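Local coordinates for protein leucine aminopeptidase 2 (Saccharomyces cerevisiae, PDB 2XQ0) that cleaves the N-terminal residue from peptides, preferring di- and tripeptides, as a zinc-dependent aminopeptidase, and has low epoxide hydrolase activity in vitro, at residues A[257-262]-A[278-283]. Residues are numbered along the deposited sequence; the frame is centred on the assembly and turned at random.
Sequences YEWGTY and SPNMTF
The amide nitrogen ND2 of Asn280 points into the 257-262 loop and donates to Trp259 O at 2.8 Å. That bond is nearly straight (174°) and lies in the amide plane, although it meets the carbonyl from above its plane. Weak, bent bonds also run from ND2 to O and OG1 of Thr261. Beside this amide, CZ3 of the Trp259 indole packs on Pro279 CB at 3.6 Å, while Asn280 OD1 sits at the indole edge. Farther along, Tyr262 OH and Thr282 OG1 share a hydrogen bond of 2.8 Å; with CG anti to the backbone N (chi1 -176°), the Tyr262 ring is carried back so that OH meets Thr282 although CB points away from 278-283. Pro279 and Asn280 are the central residues of a type II turn, closed by Met281 N to Ser278 O, which leads into strand 282-284 of the M1 peptidase domain, next to parallel strand 264-266. In the second shell, Tyr257 OH donates to Thr261 O at 2.7 Å and accepts from a water that in turn accepts from the backbone N of Asn280. Gln198 NE2 hydrogen-bonds Asn280 OD1, so both ends of the amide have partners, consistent with a set orientation, and Tyr262 touches Glu302, the proton acceptor on the zinc-binding HExxH helix 297-311.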
loop_
_atom_site.group_PDB
_atom_site.type_symbol
_atom_site.label_atom_id
_atom_site.label_comp_id
_atom_site.label_asym_id
_atom_site.label_seq_id
_atom_site.Cartn_x
_atom_site.Cartn_y
_atom_site.Cartn_z
ATOM N N TYR A 257 4.351 8.432 -19.382
ATOM C CA TYR A 257 3.957 7.182 -18.732
ATOM C C TYR A 257 4.115 6.121 -19.807
ATOM O O TYR A 257 3.547 6.248 -20.875
ATOM C CB TYR A 257 2.493 7.323 -18.300
ATOM C CG TYR A 257 1.787 6.086 -17.779
ATOM C CD1 TYR A 257 1.918 5.692 -16.450
ATOM C CD2 TYR A 257 0.937 5.349 -18.605
ATOM C CE1 TYR A 257 1.239 4.568 -15.958
ATOM C CE2 TYR A 257 0.259 4.226 -18.128
ATOM C CZ TYR A 257 0.408 3.849 -16.805
ATOM O OH TYR A 257 -0.278 2.747 -16.329
ATOM N N GLU A 258 4.890 5.078 -19.553
ATOM C CA GLU A 258 5.215 4.158 -20.644
ATOM C C GLU A 258 4.513 2.793 -20.577
ATOM O O GLU A 258 4.801 1.912 -21.382
ATOM C CB GLU A 258 6.729 3.969 -20.743
ATOM C CG GLU A 258 7.319 3.184 -19.592
ATOM C CD GLU A 258 8.832 3.329 -19.503
ATOM O OE1 GLU A 258 9.294 4.309 -18.873
ATOM O OE2 GLU A 258 9.559 2.471 -20.058
ATOM N N TRP A 259 3.578 2.630 -19.646
ATOM C CA TRP A 259 2.892 1.347 -19.458
ATOM C C TRP A 259 1.644 1.144 -20.338
ATOM O O TRP A 259 0.999 0.100 -20.272
ATOM C CB TRP A 259 2.521 1.164 -17.982
ATOM C CG TRP A 259 3.718 1.257 -17.058
ATOM C CD1 TRP A 259 4.319 2.402 -16.606
ATOM C CD2 TRP A 259 4.448 0.165 -16.475
ATOM N NE1 TRP A 259 5.378 2.088 -15.790
ATOM C CE2 TRP A 259 5.477 0.724 -15.689
ATOM C CE3 TRP A 259 4.341 -1.228 -16.554
ATOM C CZ2 TRP A 259 6.385 -0.062 -14.986
ATOM C CZ3 TRP A 259 5.241 -2.013 -15.835
ATOM C CH2 TRP A 259 6.249 -1.434 -15.073
ATOM N N GLY A 260 1.287 2.145 -21.135
ATOM C CA GLY A 260 0.124 2.028 -21.996
ATOM C C GLY A 260 -1.154 2.476 -21.298
ATOM O O GLY A 260 -1.461 3.662 -21.234
ATOM N N THR A 261 -1.912 1.522 -20.771
ATOM C CA THR A 261 -3.152 1.868 -20.105
ATOM C C THR A 261 -2.882 2.088 -18.626
ATOM O O THR A 261 -1.895 1.590 -18.086
ATOM C CB THR A 261 -4.175 0.745 -20.250
ATOM O OG1 THR A 261 -3.621 -0.459 -19.705
ATOM C CG2 THR A 261 -4.516 0.529 -21.727
ATOM N N TYR A 262 -3.745 2.874 -17.997
ATOM C CA TYR A 262 -3.804 2.955 -16.543
ATOM C C TYR A 262 -5.223 2.606 -16.077
ATOM O O TYR A 262 -6.131 3.446 -16.116
ATOM C CB TYR A 262 -3.411 4.336 -16.020
ATOM C CG TYR A 262 -3.403 4.320 -14.510
ATOM C CD1 TYR A 262 -2.291 3.848 -13.807
ATOM C CD2 TYR A 262 -4.527 4.674 -13.786
ATOM C CE1 TYR A 262 -2.296 3.803 -12.416
ATOM C CE2 TYR A 262 -4.542 4.622 -12.390
ATOM C CZ TYR A 262 -3.430 4.189 -11.719
ATOM O OH TYR A 262 -3.455 4.129 -10.341
ATOM N N SER A 278 -0.379 -2.771 -8.866
ATOM C CA SER A 278 -0.067 -3.718 -9.928
ATOM C C SER A 278 -0.082 -2.992 -11.243
ATOM O O SER A 278 -1.043 -2.291 -11.542
ATOM C CB SER A 278 -1.084 -4.851 -9.990
ATOM O OG SER A 278 -0.933 -5.688 -8.873
ATOM N N PRO A 279 0.985 -3.151 -12.040
ATOM C CA PRO A 279 1.080 -2.503 -13.357
ATOM C C PRO A 279 -0.079 -2.819 -14.276
ATOM O O PRO A 279 -0.408 -3.984 -14.483
ATOM C CB PRO A 279 2.368 -3.084 -13.947
ATOM C CG PRO A 279 3.161 -3.496 -12.783
ATOM C CD PRO A 279 2.191 -3.936 -11.725
ATOM N N ASN A 280 -0.670 -1.777 -14.844
ATOM C CA ASN A 280 -1.824 -1.896 -15.725
ATOM C C ASN A 280 -3.114 -2.329 -15.033
ATOM O O ASN A 280 -4.144 -2.489 -15.693
ATOM C CB ASN A 280 -1.541 -2.807 -16.924
ATOM C CG ASN A 280 -0.465 -2.249 -17.848
ATOM O OD1 ASN A 280 0.581 -2.864 -18.055
ATOM N ND2 ASN A 280 -0.723 -1.086 -18.409
ATOM N N MET A 281 -3.086 -2.501 -13.712
ATOM C CA MET A 281 -4.333 -2.787 -13.002
ATOM C C MET A 281 -4.196 -2.478 -11.528
ATOM O O MET A 281 -3.969 -3.366 -10.733
ATOM C CB MET A 281 -4.770 -4.253 -13.188
ATOM C CG MET A 281 -6.214 -4.574 -12.751
ATOM S SD MET A 281 -7.519 -3.570 -13.524
ATOM C CE MET A 281 -7.286 -4.041 -15.250
ATOM N N THR A 282 -4.332 -1.211 -11.175
ATOM C CA THR A 282 -4.340 -0.804 -9.777
ATOM C C THR A 282 -5.504 -1.486 -9.057
ATOM O O THR A 282 -6.626 -1.484 -9.550
ATOM C CB THR A 282 -4.483 0.743 -9.704
ATOM O OG1 THR A 282 -3.226 1.330 -10.054
ATOM C CG2 THR A 282 -4.873 1.198 -8.296
ATOM N N PHE A 283 -5.239 -2.080 -7.897
ATOM C CA PHE A 283 -6.289 -2.673 -7.089
ATOM C C PHE A 283 -6.696 -1.606 -6.103
ATOM O O PHE A 283 -5.846 -1.002 -5.458
ATOM C CB PHE A 283 -5.794 -3.907 -6.333
ATOM C CG PHE A 283 -5.728 -5.155 -7.157
ATOM C CD1 PHE A 283 -5.434 -5.109 -8.509
ATOM C CD2 PHE A 283 -5.935 -6.394 -6.562
ATOM C CE1 PHE A 283 -5.368 -6.272 -9.267
ATOM C CE2 PHE A 283 -5.870 -7.561 -7.309
ATOM C CZ PHE A 283 -5.588 -7.499 -8.667
HETATM O O HOH W 1 0.083 0.946 -14.332
HETATM O O HOH W 2 -4.913 -2.829 -18.688
#